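Local coordinates for DUF357 domain-containing protein (Archaeoglobus fulgidus DSM 4304, PDB 2OO2) that is of unknown function but folds into a small, mostly helical subunit that pairs with a second copy of itself, at residues Leu7-Ile18 and Leu51-Trp62. Numbering follows the deposited sequence.
Sequences LRRETLKWLERI and LVRAFECVVWAW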
loop_
_atom_site.group_PDB
_atom_site.type_symbol
_atom_site.label_atom_id
_atom_site.label_comp_id
_atom_site.label_asym_id
_atom_site.label_seq_id
_atom_site.Cartn_x
_atom_site.Cartn_y
_atom_site.Cartn_z
ATOM N N LEU A 7 -11.258 -9.328 -5.139
ATOM C CA LEU A 7 -9.876 -9.376 -4.551
ATOM C C LEU A 7 -8.882 -10.283 -5.279
ATOM O O LEU A 7 -7.720 -9.964 -5.402
ATOM C CB LEU A 7 -9.876 -9.776 -3.061
ATOM C CG LEU A 7 -10.206 -8.822 -1.940
ATOM C CD1 LEU A 7 -10.262 -9.594 -0.671
ATOM C CD2 LEU A 7 -9.126 -7.730 -1.841
ATOM N N ARG A 8 -9.315 -11.466 -5.686
ATOM C CA ARG A 8 -8.514 -12.352 -6.503
ATOM C C ARG A 8 -8.128 -11.727 -7.813
ATOM O O ARG A 8 -6.938 -11.785 -8.160
ATOM C CB ARG A 8 -9.281 -13.644 -6.851
ATOM C CG ARG A 8 -9.144 -14.695 -5.847
ATOM C CD ARG A 8 -9.555 -16.035 -6.453
ATOM N NE ARG A 8 -10.307 -16.782 -5.444
ATOM C CZ ARG A 8 -11.632 -16.962 -5.474
ATOM N NH1 ARG A 8 -12.371 -16.462 -6.478
ATOM N NH2 ARG A 8 -12.230 -17.654 -4.495
ATOM N N ARG A 9 -9.084 -11.129 -8.539
ATOM C CA ARG A 9 -8.799 -10.563 -9.863
ATOM C C ARG A 9 -7.744 -9.431 -9.710
ATOM O O ARG A 9 -6.835 -9.372 -10.505
ATOM C CB ARG A 9 -10.007 -9.955 -10.567
ATOM C CG ARG A 9 -11.039 -11.020 -10.956
ATOM C CD ARG A 9 -11.725 -10.766 -12.300
ATOM N NE ARG A 9 -12.772 -11.778 -12.459
ATOM C CZ ARG A 9 -14.078 -11.530 -12.379
ATOM N NH1 ARG A 9 -14.521 -10.281 -12.178
ATOM N NH2 ARG A 9 -14.949 -12.532 -12.518
ATOM N N GLU A 10 -7.947 -8.545 -8.743
ATOM C CA GLU A 10 -7.060 -7.337 -8.561
ATOM C C GLU A 10 -5.668 -7.733 -8.082
ATOM O O GLU A 10 -4.646 -7.068 -8.411
ATOM C CB GLU A 10 -7.672 -6.364 -7.547
ATOM C CG GLU A 10 -8.822 -5.477 -8.033
ATOM C CD GLU A 10 -8.371 -4.484 -9.108
ATOM O OE1 GLU A 10 -7.574 -3.519 -8.813
ATOM O OE2 GLU A 10 -8.805 -4.698 -10.259
ATOM N N THR A 11 -5.623 -8.703 -7.167
ATOM C CA THR A 11 -4.329 -9.194 -6.638
ATOM C C THR A 11 -3.496 -9.823 -7.730
ATOM O O THR A 11 -2.277 -9.494 -7.932
ATOM C CB THR A 11 -4.508 -10.179 -5.407
ATOM O OG1 THR A 11 -5.277 -9.505 -4.406
ATOM C CG2 THR A 11 -3.101 -10.580 -4.858
ATOM N N LEU A 12 -4.114 -10.754 -8.463
ATOM C CA LEU A 12 -3.408 -11.371 -9.603
ATOM C C LEU A 12 -2.933 -10.366 -10.657
ATOM O O LEU A 12 -1.844 -10.545 -11.219
ATOM C CB LEU A 12 -4.346 -12.370 -10.298
ATOM C CG LEU A 12 -4.349 -13.716 -9.629
ATOM C CD1 LEU A 12 -5.668 -14.542 -10.121
ATOM C CD2 LEU A 12 -3.106 -14.472 -9.962
ATOM N N LYS A 13 -3.738 -9.339 -10.919
ATOM C CA LYS A 13 -3.547 -8.417 -12.015
ATOM C C LYS A 13 -2.264 -7.632 -11.618
ATOM O O LYS A 13 -1.299 -7.553 -12.369
ATOM C CB LYS A 13 -4.683 -7.412 -12.011
ATOM C CG LYS A 13 -4.567 -6.270 -13.038
ATOM C CD LYS A 13 -5.427 -5.072 -12.727
ATOM C CE LYS A 13 -6.911 -5.405 -12.907
ATOM N NZ LYS A 13 -7.908 -4.266 -12.635
ATOM N N TRP A 14 -2.270 -7.182 -10.393
ATOM C CA TRP A 14 -1.181 -6.266 -9.920
ATOM C C TRP A 14 0.082 -7.041 -9.613
ATOM O O TRP A 14 1.270 -6.499 -9.642
ATOM C CB TRP A 14 -1.754 -5.547 -8.747
ATOM C CG TRP A 14 -2.635 -4.426 -9.170
ATOM C CD1 TRP A 14 -3.956 -4.257 -8.883
ATOM C CD2 TRP A 14 -2.248 -3.294 -9.948
ATOM N NE1 TRP A 14 -4.433 -3.109 -9.452
ATOM C CE2 TRP A 14 -3.374 -2.478 -10.085
ATOM C CE3 TRP A 14 -1.015 -2.886 -10.544
ATOM C CZ2 TRP A 14 -3.348 -1.297 -10.826
ATOM C CZ3 TRP A 14 -0.987 -1.712 -11.268
ATOM C CH2 TRP A 14 -2.126 -0.917 -11.401
ATOM N N LEU A 15 -0.098 -8.287 -9.247
ATOM C CA LEU A 15 0.991 -9.180 -9.020
ATOM C C LEU A 15 1.648 -9.605 -10.315
ATOM O O LEU A 15 2.854 -9.577 -10.416
ATOM C CB LEU A 15 0.576 -10.371 -8.173
ATOM C CG LEU A 15 1.515 -11.373 -7.584
ATOM C CD1 LEU A 15 2.543 -10.804 -6.620
ATOM C CD2 LEU A 15 0.623 -12.331 -6.788
ATOM N N GLU A 16 0.881 -9.970 -11.338
ATOM C CA GLU A 16 1.511 -10.278 -12.611
ATOM C C GLU A 16 2.235 -9.021 -13.200
ATOM O O GLU A 16 3.280 -9.157 -13.798
ATOM C CB GLU A 16 0.503 -10.787 -13.578
ATOM C CG GLU A 16 -0.179 -12.033 -13.062
ATOM C CD GLU A 16 -1.397 -12.431 -13.949
ATOM O OE1 GLU A 16 -1.854 -11.630 -14.824
ATOM O OE2 GLU A 16 -1.882 -13.568 -13.741
ATOM N N ARG A 17 1.710 -7.834 -12.966
ATOM C CA ARG A 17 2.306 -6.613 -13.501
ATOM C C ARG A 17 3.640 -6.386 -12.772
ATOM O O ARG A 17 4.640 -6.100 -13.437
ATOM C CB ARG A 17 1.355 -5.408 -13.348
ATOM C CG ARG A 17 0.182 -5.399 -14.414
ATOM C CD ARG A 17 -0.858 -4.422 -14.009
ATOM N NE ARG A 17 -1.985 -4.430 -14.964
ATOM C CZ ARG A 17 -3.018 -3.593 -14.853
ATOM N NH1 ARG A 17 -3.074 -2.720 -13.851
ATOM N NH2 ARG A 17 -4.009 -3.656 -15.721
ATOM N N ILE A 18 3.675 -6.547 -11.445
ATOM C CA ILE A 18 4.900 -6.148 -10.682
ATOM C C ILE A 18 6.049 -7.151 -10.868
ATOM O O ILE A 18 7.259 -6.804 -10.860
ATOM C CB ILE A 18 4.549 -5.885 -9.193
ATOM C CG1 ILE A 18 5.622 -4.998 -8.568
ATOM C CG2 ILE A 18 4.275 -7.200 -8.363
ATOM C CD1 ILE A 18 5.271 -4.530 -7.103
ATOM N N LEU A 51 -6.742 -13.796 1.050
ATOM C CA LEU A 51 -6.904 -12.708 0.033
ATOM C C LEU A 51 -6.618 -11.304 0.535
ATOM O O LEU A 51 -5.887 -10.514 -0.188
ATOM C CB LEU A 51 -8.283 -12.776 -0.641
ATOM C CG LEU A 51 -8.475 -14.065 -1.416
ATOM C CD1 LEU A 51 -9.917 -14.044 -1.982
ATOM C CD2 LEU A 51 -7.498 -14.241 -2.536
ATOM N N VAL A 52 -7.061 -11.002 1.759
ATOM C CA VAL A 52 -6.852 -9.640 2.293
ATOM C C VAL A 52 -5.330 -9.436 2.442
ATOM O O VAL A 52 -4.778 -8.362 2.013
ATOM C CB VAL A 52 -7.464 -9.441 3.671
ATOM C CG1 VAL A 52 -7.329 -8.060 4.122
ATOM C CG2 VAL A 52 -9.009 -9.691 3.604
ATOM N N ARG A 53 -4.651 -10.421 3.052
ATOM C CA ARG A 53 -3.145 -10.221 3.249
ATOM C C ARG A 53 -2.496 -10.305 1.883
ATOM O O ARG A 53 -1.508 -9.553 1.588
ATOM C CB ARG A 53 -2.513 -11.222 4.211
ATOM C CG ARG A 53 -3.041 -11.243 5.640
ATOM C CD ARG A 53 -2.647 -10.052 6.495
ATOM N NE ARG A 53 -3.691 -9.008 6.469
ATOM C CZ ARG A 53 -3.833 -8.031 7.362
ATOM N NH1 ARG A 53 -4.810 -7.152 7.205
ATOM N NH2 ARG A 53 -3.001 -7.930 8.401
ATOM N N ALA A 54 -3.005 -11.140 0.987
ATOM C CA ALA A 54 -2.400 -11.188 -0.339
ATOM C C ALA A 54 -2.480 -9.834 -1.024
ATOM O O ALA A 54 -1.497 -9.402 -1.608
ATOM C CB ALA A 54 -2.968 -12.224 -1.246
ATOM N N PHE A 55 -3.664 -9.215 -1.028
ATOM C CA PHE A 55 -3.816 -7.906 -1.638
ATOM C C PHE A 55 -2.995 -6.841 -0.905
ATOM O O PHE A 55 -2.263 -5.993 -1.554
ATOM C CB PHE A 55 -5.253 -7.489 -1.681
ATOM C CG PHE A 55 -5.530 -6.189 -2.375
ATOM C CD1 PHE A 55 -5.337 -6.011 -3.740
ATOM C CD2 PHE A 55 -6.077 -5.133 -1.589
ATOM C CE1 PHE A 55 -5.693 -4.804 -4.345
ATOM C CE2 PHE A 55 -6.520 -3.912 -2.239
ATOM C CZ PHE A 55 -6.280 -3.778 -3.615
ATOM N N GLU A 56 -3.043 -6.869 0.426
ATOM C CA GLU A 56 -2.323 -5.926 1.259
ATOM C C GLU A 56 -0.841 -5.969 0.846
ATOM O O GLU A 56 -0.168 -4.869 0.687
ATOM C CB GLU A 56 -2.469 -6.369 2.696
ATOM C CG GLU A 56 -1.957 -5.326 3.715
ATOM C CD GLU A 56 -1.963 -5.804 5.159
ATOM O OE1 GLU A 56 -1.781 -6.981 5.471
ATOM O OE2 GLU A 56 -2.144 -4.964 6.012
ATOM N N CYS A 57 -0.270 -7.162 0.685
ATOM C CA CYS A 57 1.243 -7.229 0.323
ATOM C C CYS A 57 1.521 -6.710 -1.079
ATOM O O CYS A 57 2.623 -5.942 -1.274
ATOM C CB CYS A 57 1.849 -8.645 0.589
ATOM S SG CYS A 57 1.831 -9.153 2.255
ATOM N N VAL A 58 0.672 -6.940 -2.096
ATOM C CA VAL A 58 0.857 -6.429 -3.466
ATOM C C VAL A 58 0.873 -4.859 -3.504
ATOM O O VAL A 58 1.799 -4.222 -4.155
ATOM C CB VAL A 58 -0.031 -7.102 -4.560
ATOM C CG1 VAL A 58 -1.374 -6.427 -4.679
ATOM C CG2 VAL A 58 0.737 -7.016 -5.939
ATOM N N VAL A 59 0.023 -4.243 -2.664
ATOM C CA VAL A 59 -0.106 -2.777 -2.618
ATOM C C VAL A 59 1.188 -2.313 -1.964
ATOM O O VAL A 59 1.787 -1.352 -2.519
ATOM C CB VAL A 59 -1.204 -2.328 -1.773
ATOM C CG1 VAL A 59 -1.323 -0.880 -1.754
ATOM C CG2 VAL A 59 -2.568 -2.818 -2.479
ATOM N N TRP A 60 1.578 -2.908 -0.827
ATOM C CA TRP A 60 2.919 -2.478 -0.219
ATOM C C TRP A 60 4.013 -2.647 -1.237
ATOM O O TRP A 60 4.948 -1.732 -1.295
ATOM C CB TRP A 60 3.264 -3.265 1.068
ATOM C CG TRP A 60 2.629 -2.640 2.301
ATOM C CD1 TRP A 60 1.433 -3.019 2.909
ATOM C CD2 TRP A 60 3.077 -1.498 3.013
ATOM N NE1 TRP A 60 1.173 -2.290 4.005
ATOM C CE2 TRP A 60 2.163 -1.291 4.087
ATOM C CE3 TRP A 60 4.180 -0.615 2.849
ATOM C CZ2 TRP A 60 2.256 -0.238 4.960
ATOM C CZ3 TRP A 60 4.314 0.403 3.771
ATOM C CH2 TRP A 60 3.377 0.609 4.815
ATOM N N ALA A 61 4.063 -3.794 -1.937
ATOM C CA ALA A 61 5.148 -3.956 -2.980
ATOM C C ALA A 61 5.161 -2.797 -4.009
ATOM O O ALA A 61 6.255 -2.132 -4.255
ATOM C CB ALA A 61 5.094 -5.334 -3.671
ATOM N N TRP A 62 3.978 -2.470 -4.533
ATOM C CA TRP A 62 3.853 -1.338 -5.447
ATOM C C TRP A 62 4.225 0.038 -4.856
ATOM O O TRP A 62 4.839 0.878 -5.572
ATOM C CB TRP A 62 2.449 -1.323 -6.051
ATOM C CG TRP A 62 2.378 -2.181 -7.257
ATOM C CD1 TRP A 62 1.694 -3.413 -7.388
ATOM C CD2 TRP A 62 2.947 -1.913 -8.551
ATOM N NE1 TRP A 62 1.856 -3.875 -8.646
ATOM C CE2 TRP A 62 2.584 -2.984 -9.401
ATOM C CE3 TRP A 62 3.734 -0.854 -9.081
ATOM C CZ2 TRP A 62 2.998 -3.055 -10.742
ATOM C CZ3 TRP A 62 4.115 -0.924 -10.396
ATOM C CH2 TRP A 62 3.775 -2.017 -11.211
#
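Trp62 meets Ile18 and Trp14 because its CG stands anti to its carbonyl carbon, which carries the indole across to helix 3-21, while Ile18 sends CG1 anti to the backbone N (chi1 -159°). This lays Ile18 CD1 over the five-membered ring of Trp62, 3.6 Å from its centroid. Against the opposite face stands the edge of Trp14 in a T-shaped stack, the planes at 79°. In the plane of the indole, Trp62 NE1 donates a nearly straight hydrogen bond to Trp14 O at 2.9 Å. That carbonyl also accepts the helical bond from Ile18 N, the two donors arriving from opposite faces of its plane. With an alanine in place of Trp62, Trp14 O would probably be left with its helical bond alone, and a gap would open between Ile18 and the Trp14 ring. One turn back, Val58 is a knob among Thr11, Trp14, Leu15 and Ile18, its CG2 3.6 Å from Leu15 N. Thr11 OG1 bonds Leu7 O (2.7 Å) and rests at the edge of the Phe55 ring; Leu7 CD2 packs on Phe55 CB at 3.9 Å. Glu10 accepts from Trp14 NE1 and pairs with Lys13, and its OE1 also bridges to Arg53 of the second subunit. Segments 7-18 and 51-62, running the same way at 32°, are thus joined by an apolar seam with one indole-to-backbone bond, which, with Ile18 and Trp14 on the two faces, probably fixes the rotation of Trp62.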